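Local coordinates for protein CocE/NonD family hydrolase (Staphylococcus aureus subsp. aureus COL, PDB 3III) that probably hydrolyses ester or amide bonds as a serine hydrolase of the CocE/NonD family, with an alpha/beta-hydrolase domain followed by a C-terminal beta domain, at residues A427-L432 / Q451-W456; E336-F341 / L497-L502; F67-S72 / S157-N162. All coordinates share one frame; numbering follows the deposited sequence.

Contact 1: residues A427-L432 / Q451-W456; sequences AGIKKL and QVATGW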
loop_
_atom_site.group_PDB
_atom_site.type_symbol
_atom_site.label_atom_id
_atom_site.label_comp_id
_atom_site.label_asym_id
_atom_site.label_seq_id
_atom_site.Cartn_x
_atom_site.Cartn_y
_atom_site.Cartn_z
ATOM N N ALA A 427 6.026 -10.312 14.728
ATOM C CA ALA A 427 4.899 -10.010 15.614
ATOM C C ALA A 427 3.600 -10.057 14.879
ATOM O O ALA A 427 3.495 -9.731 13.672
ATOM C CB ALA A 427 5.071 -8.687 16.258
ATOM N N GLY A 428 2.565 -10.463 15.616
ATOM C CA GLY A 428 1.241 -10.420 15.130
ATOM C C GLY A 428 0.184 -10.145 16.172
ATOM O O GLY A 428 0.353 -10.471 17.359
ATOM N N ILE A 429 -0.882 -9.477 15.723
ATOM C CA ILE A 429 -2.085 -9.281 16.535
ATOM C C ILE A 429 -3.192 -10.103 15.908
ATOM O O ILE A 429 -3.436 -9.998 14.681
ATOM C CB ILE A 429 -2.526 -7.820 16.542
ATOM C CG1 ILE A 429 -1.359 -6.927 16.960
ATOM C CG2 ILE A 429 -3.817 -7.605 17.490
ATOM C CD1 ILE A 429 -0.791 -7.262 18.392
ATOM N N LYS A 430 -3.863 -10.902 16.739
ATOM C CA LYS A 430 -5.003 -11.752 16.301
ATOM C C LYS A 430 -6.224 -11.391 17.165
ATOM O O LYS A 430 -6.075 -10.886 18.292
ATOM C CB LYS A 430 -4.687 -13.247 16.491
ATOM C CG LYS A 430 -3.544 -13.747 15.680
ATOM C CD LYS A 430 -3.244 -15.212 15.851
ATOM C CE LYS A 430 -2.203 -15.639 14.808
ATOM N NZ LYS A 430 -2.705 -15.589 13.393
ATOM N N LYS A 431 -7.410 -11.663 16.628
ATOM C CA LYS A 431 -8.656 -11.570 17.355
ATOM C C LYS A 431 -9.208 -12.951 17.445
ATOM O O LYS A 431 -9.186 -13.682 16.421
ATOM C CB LYS A 431 -9.677 -10.705 16.630
ATOM C CG LYS A 431 -10.983 -10.590 17.489
ATOM C CD LYS A 431 -11.920 -9.493 17.055
ATOM C CE LYS A 431 -13.080 -9.950 16.231
ATOM N NZ LYS A 431 -14.231 -9.013 16.180
ATOM N N LEU A 432 -9.673 -13.327 18.651
ATOM C CA LEU A 432 -10.267 -14.606 18.887
ATOM C C LEU A 432 -11.713 -14.352 19.322
ATOM O O LEU A 432 -11.974 -13.432 20.111
ATOM C CB LEU A 432 -9.538 -15.399 19.971
ATOM C CG LEU A 432 -8.014 -15.491 19.990
ATOM C CD1 LEU A 432 -7.584 -16.459 21.110
ATOM C CD2 LEU A 432 -7.538 -15.984 18.640
ATOM N N GLN A 451 -4.819 -11.895 9.698
ATOM C CA GLN A 451 -4.964 -11.552 11.096
ATOM C C GLN A 451 -5.258 -10.058 11.215
ATOM O O GLN A 451 -5.626 -9.412 10.251
ATOM C CB GLN A 451 -3.732 -12.029 11.900
ATOM C CG GLN A 451 -2.412 -11.297 11.610
ATOM C CD GLN A 451 -1.131 -12.008 12.254
ATOM O OE1 GLN A 451 -1.256 -13.006 12.924
ATOM N NE2 GLN A 451 0.059 -11.454 12.021
ATOM N N VAL A 452 -5.196 -9.527 12.407
ATOM C CA VAL A 452 -5.576 -8.119 12.641
ATOM C C VAL A 452 -4.477 -7.167 12.208
ATOM O O VAL A 452 -4.712 -6.206 11.466
ATOM C CB VAL A 452 -5.861 -7.881 14.119
ATOM C CG1 VAL A 452 -5.962 -6.347 14.511
ATOM C CG2 VAL A 452 -7.123 -8.617 14.563
ATOM N N ALA A 453 -3.285 -7.412 12.713
ATOM C CA ALA A 453 -2.105 -6.580 12.408
ATOM C C ALA A 453 -0.826 -7.419 12.440
ATOM O O ALA A 453 -0.718 -8.395 13.168
ATOM C CB ALA A 453 -2.019 -5.408 13.404
ATOM N N THR A 454 0.141 -6.982 11.650
ATOM C CA THR A 454 1.411 -7.630 11.535
ATOM C C THR A 454 2.538 -6.598 11.698
ATOM O O THR A 454 2.450 -5.386 11.253
ATOM C CB THR A 454 1.433 -8.369 10.179
ATOM O OG1 THR A 454 0.262 -9.221 10.106
ATOM C CG2 THR A 454 2.716 -9.247 9.958
ATOM N N GLY A 455 3.656 -7.073 12.248
ATOM C CA GLY A 455 4.902 -6.297 12.237
ATOM C C GLY A 455 6.161 -7.155 12.348
ATOM O O GLY A 455 6.087 -8.317 12.725
ATOM N N TRP A 456 7.309 -6.559 12.040
ATOM C CA TRP A 456 8.603 -7.259 11.993
ATOM C C TRP A 456 9.749 -6.415 12.526
ATOM O O TRP A 456 9.771 -5.187 12.348
ATOM C CB TRP A 456 8.961 -7.586 10.556
ATOM C CG TRP A 456 7.989 -8.406 9.784
ATOM C CD1 TRP A 456 8.061 -9.763 9.563
ATOM C CD2 TRP A 456 6.881 -7.940 9.026
ATOM N NE1 TRP A 456 7.031 -10.165 8.774
ATOM C CE2 TRP A 456 6.297 -9.071 8.403
ATOM C CE3 TRP A 456 6.313 -6.681 8.813
ATOM C CZ2 TRP A 456 5.155 -8.977 7.581
ATOM C CZ3 TRP A 456 5.180 -6.590 8.033
ATOM C CH2 TRP A 456 4.619 -7.754 7.411
#
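Gln451 lays its whole side chain against the strand 427-432. Its CB lies 3.5 Å from Ile429 O, and CG, flanked by both main-chain neighbours of CA (chi1 68°), stays beside the same oxygen. From there the chain runs out extended, CD lying near both Ile429 O and Gly428 CA, to an amide gripped at both ends. OE1 accepts from Lys430 NZ at 3.0 Å, the lysine curling back through a bend at its last torsion, while NE2 passes 3.5 Å from Gly428 CA and donates almost straight, in the amide plane, to Thr454 OG1 at 2.9 Å. These two bonds fix which way round the amide sits; Lys430 NZ also forms a salt bridge with Glu438. The backbones pair antiparallel within a five-stranded sheet of the C-terminal beta domain, and a classic beta bulge interrupts them: Val452 N and Ala453 N both donate to Ile429 O, from the same face of its carbonyl plane, at 2.9 and 3.3 Å. On the face away from the glutamine amide, Ile429 divides its branches, CG2 against Val452 CG1 and CG1 3.9 Å from Ala453 CB. Val452 CG2 turns to the backbone and CB of Lys431.

Contact 2: residues E336-F341 / L497-L502; sequences EVRDQF and LPSGTL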
loop_
_atom_site.group_PDB
_atom_site.type_symbol
_atom_site.label_atom_id
_atom_site.label_comp_id
_atom_site.label_asym_id
_atom_site.label_seq_id
_atom_site.Cartn_x
_atom_site.Cartn_y
_atom_site.Cartn_z
ATOM N N GLU A 336 -13.054 1.920 7.864
ATOM C CA GLU A 336 -13.778 0.713 8.322
ATOM C C GLU A 336 -13.290 0.251 9.682
ATOM O O GLU A 336 -12.088 0.101 9.897
ATOM C CB GLU A 336 -13.646 -0.464 7.309
ATOM C CG GLU A 336 -14.464 -1.643 7.734
ATOM C CD GLU A 336 -14.505 -2.778 6.756
ATOM O OE1 GLU A 336 -13.791 -2.751 5.723
ATOM O OE2 GLU A 336 -15.272 -3.699 7.076
ATOM N N VAL A 337 -14.222 -0.006 10.590
ATOM C CA VAL A 337 -13.927 -0.771 11.795
ATOM C C VAL A 337 -14.303 -2.238 11.497
ATOM O O VAL A 337 -15.478 -2.591 11.394
ATOM C CB VAL A 337 -14.718 -0.272 12.981
ATOM C CG1 VAL A 337 -14.302 -1.068 14.262
ATOM C CG2 VAL A 337 -14.406 1.242 13.216
ATOM N N ARG A 338 -13.310 -3.098 11.311
ATOM C CA ARG A 338 -13.573 -4.470 10.858
ATOM C C ARG A 338 -14.101 -5.262 12.061
ATOM O O ARG A 338 -13.528 -5.181 13.122
ATOM C CB ARG A 338 -12.300 -5.135 10.382
ATOM C CG ARG A 338 -11.663 -4.465 9.211
ATOM C CD ARG A 338 -10.311 -5.066 8.856
ATOM N NE ARG A 338 -9.424 -4.947 10.003
ATOM C CZ ARG A 338 -8.205 -5.480 10.088
ATOM N NH1 ARG A 338 -7.640 -6.121 9.055
ATOM N NH2 ARG A 338 -7.506 -5.310 11.211
ATOM N N ASP A 339 -15.126 -6.076 11.869
ATOM C CA ASP A 339 -15.587 -7.004 12.898
ATOM C C ASP A 339 -15.239 -8.478 12.520
ATOM O O ASP A 339 -14.624 -9.208 13.335
ATOM C CB ASP A 339 -17.093 -6.888 13.068
ATOM C CG ASP A 339 -17.628 -7.897 14.112
ATOM O OD1 ASP A 339 -16.853 -8.319 15.013
ATOM O OD2 ASP A 339 -18.791 -8.266 14.000
ATOM N N GLN A 340 -15.641 -8.881 11.309
ATOM C CA GLN A 340 -15.286 -10.163 10.712
ATOM C C GLN A 340 -14.891 -9.921 9.237
ATOM O O GLN A 340 -14.918 -8.774 8.750
ATOM C CB GLN A 340 -16.437 -11.192 10.792
ATOM C CG GLN A 340 -16.925 -11.583 12.172
ATOM C CD GLN A 340 -16.408 -12.963 12.678
ATOM O OE1 GLN A 340 -16.072 -13.898 11.883
ATOM N NE2 GLN A 340 -16.334 -13.103 14.026
ATOM N N PHE A 341 -14.575 -11.004 8.533
ATOM C CA PHE A 341 -14.166 -10.961 7.117
ATOM C C PHE A 341 -15.328 -10.336 6.355
ATOM O O PHE A 341 -16.468 -10.884 6.356
ATOM C CB PHE A 341 -13.841 -12.399 6.609
ATOM C CG PHE A 341 -13.550 -12.481 5.147
ATOM C CD1 PHE A 341 -12.278 -12.323 4.666
ATOM C CD2 PHE A 341 -14.575 -12.689 4.252
ATOM C CE1 PHE A 341 -12.008 -12.350 3.290
ATOM C CE2 PHE A 341 -14.338 -12.700 2.869
ATOM C CZ PHE A 341 -13.037 -12.564 2.388
ATOM N N LEU A 497 1.572 -2.529 12.009
ATOM C CA LEU A 497 1.110 -1.641 10.977
ATOM C C LEU A 497 -0.343 -1.296 11.247
ATOM O O LEU A 497 -1.047 -2.040 11.972
ATOM C CB LEU A 497 1.291 -2.316 9.634
ATOM C CG LEU A 497 2.787 -2.440 9.249
ATOM C CD1 LEU A 497 2.826 -3.184 7.913
ATOM C CD2 LEU A 497 3.525 -1.087 9.155
ATOM N N PRO A 498 -0.798 -0.140 10.707
ATOM C CA PRO A 498 -2.136 0.389 11.050
ATOM C C PRO A 498 -3.268 -0.591 10.703
ATOM O O PRO A 498 -3.261 -1.196 9.620
ATOM C CB PRO A 498 -2.258 1.629 10.182
ATOM C CG PRO A 498 -0.802 2.067 9.947
ATOM C CD PRO A 498 -0.040 0.807 9.868
ATOM N N SER A 499 -4.187 -0.746 11.664
ATOM C CA SER A 499 -5.317 -1.659 11.564
ATOM C C SER A 499 -6.547 -1.045 12.270
ATOM O O SER A 499 -6.408 -0.201 13.107
ATOM C CB SER A 499 -4.936 -3.004 12.178
ATOM O OG SER A 499 -4.803 -2.915 13.560
ATOM N N GLY A 500 -7.733 -1.449 11.851
ATOM C CA GLY A 500 -8.999 -0.978 12.431
ATOM C C GLY A 500 -9.916 -2.130 12.697
ATOM O O GLY A 500 -10.394 -2.777 11.751
ATOM N N THR A 501 -10.248 -2.356 13.968
ATOM C CA THR A 501 -10.918 -3.584 14.369
ATOM C C THR A 501 -11.740 -3.378 15.614
ATOM O O THR A 501 -11.291 -2.661 16.532
ATOM C CB THR A 501 -9.838 -4.692 14.652
ATOM O OG1 THR A 501 -8.789 -4.551 13.688
ATOM C CG2 THR A 501 -10.433 -6.143 14.606
ATOM N N LEU A 502 -12.938 -3.961 15.629
ATOM C CA LEU A 502 -13.791 -4.054 16.811
ATOM C C LEU A 502 -13.443 -5.330 17.556
ATOM O O LEU A 502 -13.346 -6.425 16.919
ATOM C CB LEU A 502 -15.263 -4.196 16.392
ATOM C CG LEU A 502 -16.355 -4.425 17.430
ATOM C CD1 LEU A 502 -16.387 -3.248 18.440
ATOM C CD2 LEU A 502 -17.705 -4.567 16.632
#
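Arg338 and Thr501 form a single backbone bridge, where the N-to-C directions of the short segments 336-338 and 497-502 differ by 62°, held by Arg338 N to Gly500 O (3.0 Å) and Leu502 N to Arg338 O (2.8 Å). The arginine side chain then folds back onto the strand it has just bonded. CB and CG both pass 3.3 Å from Gly500 O, and the bend at chi3 (-59°) brings NE round to the same oxygen at 3.0 Å. Gly500 O is thus clasped by two donors of one residue, the backbone N and NE, lying above opposite faces of its carbonyl plane. Farther out, NH2 donates to Thr501 OG1 at 2.9 Å, with the hydroxyl at the guanidinium edge and in its plane, and comes near Ser499 CB. Across the bridge, Val337 CG1 lies 3.5 Å from Leu502 N and also touches Leu502 CB, an apolar cover beside the second backbone bond. Leu502 CD2 sits loosely against the Asp339 carboxylate, whose oxygens are engaged by Lys343 and Lys431. Arg338 NH2 bonds further to Val452 O, and Phe441 makes a cation-pi contact with the guanidinium. The strand 333-338 belongs to the large mixed sheet and the strand 490-503 to an antiparallel sheet, so the bridge joins two sheets. Chemically, a buried arginine is held here by neutral oxygens and an aromatic ring, its NE and NH2 bonds keeping the guanidinium from turning; spread over several polar groups, its charge is probably tolerated in the interior.

Contact 3: residues F67-S72 / S157-N162; sequences FPVVMS and SWSNGN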
loop_
_atom_site.group_PDB
_atom_site.type_symbol
_atom_site.label_atom_id
_atom_site.label_comp_id
_atom_site.label_asym_id
_atom_site.label_seq_id
_atom_site.Cartn_x
_atom_site.Cartn_y
_atom_site.Cartn_z
ATOM N N PHE A 67 -11.005 19.310 -22.094
ATOM C CA PHE A 67 -11.502 18.452 -21.033
ATOM C C PHE A 67 -10.522 18.314 -19.909
ATOM O O PHE A 67 -9.304 18.423 -20.118
ATOM C CB PHE A 67 -11.814 17.055 -21.616
ATOM C CG PHE A 67 -12.807 17.099 -22.747
ATOM C CD1 PHE A 67 -14.182 17.146 -22.494
ATOM C CD2 PHE A 67 -12.379 17.181 -24.056
ATOM C CE1 PHE A 67 -15.101 17.224 -23.513
ATOM C CE2 PHE A 67 -13.276 17.250 -25.107
ATOM C CZ PHE A 67 -14.656 17.312 -24.848
ATOM N N PRO A 68 -11.018 18.048 -18.694
ATOM C CA PRO A 68 -10.056 17.656 -17.662
ATOM C C PRO A 68 -9.403 16.327 -18.014
ATOM O O PRO A 68 -10.014 15.458 -18.675
ATOM C CB PRO A 68 -10.951 17.522 -16.384
ATOM C CG PRO A 68 -12.281 17.136 -16.940
ATOM C CD PRO A 68 -12.415 17.927 -18.230
ATOM N N VAL A 69 -8.171 16.145 -17.535
ATOM C CA VAL A 69 -7.376 15.001 -17.883
ATOM C C VAL A 69 -7.047 14.113 -16.658
ATOM O O VAL A 69 -6.566 14.617 -15.645
ATOM C CB VAL A 69 -6.067 15.394 -18.492
ATOM C CG1 VAL A 69 -5.237 14.108 -18.801
ATOM C CG2 VAL A 69 -6.296 16.309 -19.718
ATOM N N VAL A 70 -7.392 12.837 -16.778
ATOM C CA VAL A 70 -7.068 11.808 -15.807
ATOM C C VAL A 70 -5.857 11.056 -16.357
ATOM O O VAL A 70 -5.859 10.649 -17.515
ATOM C CB VAL A 70 -8.225 10.816 -15.603
ATOM C CG1 VAL A 70 -7.808 9.690 -14.602
ATOM C CG2 VAL A 70 -9.534 11.561 -15.109
HETATM N N MSE A 71 -4.799 10.918 -15.557
HETATM C CA MSE A 71 -3.557 10.273 -16.029
HETATM C C MSE A 71 -3.074 9.214 -15.071
HETATM O O MSE A 71 -3.306 9.334 -13.853
HETATM C CB MSE A 71 -2.457 11.316 -16.158
HETATM C CG MSE A 71 -1.187 10.769 -16.841
HETATM SE SE MSE A 71 0.099 12.264 -17.129
HETATM C CE MSE A 71 -0.932 13.275 -18.471
ATOM N N SER A 72 -2.515 8.122 -15.608
ATOM C CA SER A 72 -1.760 7.182 -14.804
ATOM C C SER A 72 -0.493 6.791 -15.542
ATOM O O SER A 72 -0.399 6.837 -16.821
ATOM C CB SER A 72 -2.581 5.937 -14.431
ATOM O OG SER A 72 -2.722 5.078 -15.552
ATOM N N SER A 157 -4.552 20.295 -27.232
ATOM C CA SER A 157 -5.783 20.917 -27.721
ATOM C C SER A 157 -7.021 20.409 -26.955
ATOM O O SER A 157 -8.003 21.156 -26.764
ATOM C CB SER A 157 -5.891 20.679 -29.237
ATOM O OG SER A 157 -6.065 19.278 -29.476
ATOM N N TRP A 158 -6.988 19.160 -26.520
ATOM C CA TRP A 158 -8.115 18.557 -25.809
ATOM C C TRP A 158 -8.080 18.751 -24.290
ATOM O O TRP A 158 -8.900 18.159 -23.576
ATOM C CB TRP A 158 -8.230 17.056 -26.141
ATOM C CG TRP A 158 -6.850 16.348 -26.322
ATOM C CD1 TRP A 158 -6.253 16.019 -27.489
ATOM C CD2 TRP A 158 -5.929 15.984 -25.286
ATOM N NE1 TRP A 158 -5.031 15.430 -27.253
ATOM C CE2 TRP A 158 -4.804 15.403 -25.911
ATOM C CE3 TRP A 158 -5.948 16.080 -23.895
ATOM C CZ2 TRP A 158 -3.718 14.931 -25.197
ATOM C CZ3 TRP A 158 -4.874 15.603 -23.181
ATOM C CH2 TRP A 158 -3.773 15.014 -23.837
ATOM N N SER A 159 -7.148 19.557 -23.787
ATOM C CA SER A 159 -6.942 19.659 -22.352
ATOM C C SER A 159 -7.403 21.004 -21.833
ATOM O O SER A 159 -7.063 22.050 -22.390
ATOM C CB SER A 159 -5.471 19.439 -22.015
ATOM O OG SER A 159 -5.238 19.752 -20.649
ATOM N N ASN A 160 -8.150 20.966 -20.746
ATOM C CA ASN A 160 -8.560 22.183 -20.054
ATOM C C ASN A 160 -7.487 22.726 -19.126
ATOM O O ASN A 160 -7.751 23.668 -18.379
ATOM C CB ASN A 160 -9.904 22.024 -19.309
ATOM C CG ASN A 160 -9.772 21.260 -17.944
ATOM O OD1 ASN A 160 -8.715 20.745 -17.603
ATOM N ND2 ASN A 160 -10.854 21.193 -17.196
ATOM N N GLY A 161 -6.308 22.093 -19.132
ATOM C CA GLY A 161 -5.184 22.568 -18.318
ATOM C C GLY A 161 -5.039 21.896 -16.948
ATOM O O GLY A 161 -4.018 22.081 -16.296
ATOM N N ASN A 162 -6.051 21.156 -16.502
ATOM C CA ASN A 162 -6.084 20.532 -15.197
ATOM C C ASN A 162 -5.883 19.012 -15.338
ATOM O O ASN A 162 -6.750 18.276 -15.888
ATOM C CB ASN A 162 -7.427 20.783 -14.468
ATOM C CG ASN A 162 -7.711 22.248 -14.256
ATOM O OD1 ASN A 162 -6.802 23.065 -14.334
ATOM N ND2 ASN A 162 -8.983 22.598 -14.000
#
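With chi1 at 78°, Asn160 CG sits astride its own main chain, and this turns the amide back over the other strand, across the Phe67-Pro68 peptide: OD1 comes within 3.4 Å of Pro68 CA, and ND2 passes 3.8 Å from Pro68 CB. In Val69, CG1 stands opposite the backbone N (chi1 178°), and the other branch, CG2, points to Trp158, meeting CZ3 at 3.8 Å, in the plane of the indole and at its edge, with Ser159 OG close by. Phe67 and Ser159 form a parallel bridge whose side chains diverge, and three backbone bonds run between the segments. Phe67 N donates to Trp158 O at 2.8 Å, and Asn160 N returns to Phe67 O at 2.9 Å; Val69 N then takes Asn162 O at 3.0 Å. Phe67 CB and CD2 also brush Trp158 O. Between the second and third of these bonds the chain turns a corner at Gly161, held by two side chains: Ser159 OG accepts from Gly161 N in an ST turn, and Asn160 OD1 accepts from Asn162 N at 2.9 Å in an Asx turn. Asn160 is thereby locked from within its own segment while its ND2 donates to Leu320 O, and Asn162 ND2 binds that same carbonyl. The indole also packs on Val119, Ile58 and Arg60 of neighbouring strands. Helix 140-154 leads into this corner and strand 162-168 leaves it beside 67-74, ending a beta-alpha-beta crossover from 119-124 that passes over 67-74, as in the alpha/beta-hydrolase fold.

In the fold
Contact 3 comes first along the chain and closes before the others open; contact 1 is nested inside the loop that contact 2 closes. Contacts 1 and 2 are neighbours, their centres 11 Å apart, and touch directly through Lys431 NZ to Leu502 O and the packing of Val452 on Thr501. Contact 3 lies about 43 Å from contact 1 and about 37 Å from contact 2, centre to centre. Strands 67-74 and 333-338 nevertheless belong to one mixed sheet, so that sheet runs from contact 3 to contact 2, where it meets the C-terminal beta region containing contact 1. Together the contacts run from the hydrolase core, through this junction, into the non-catalytic domain.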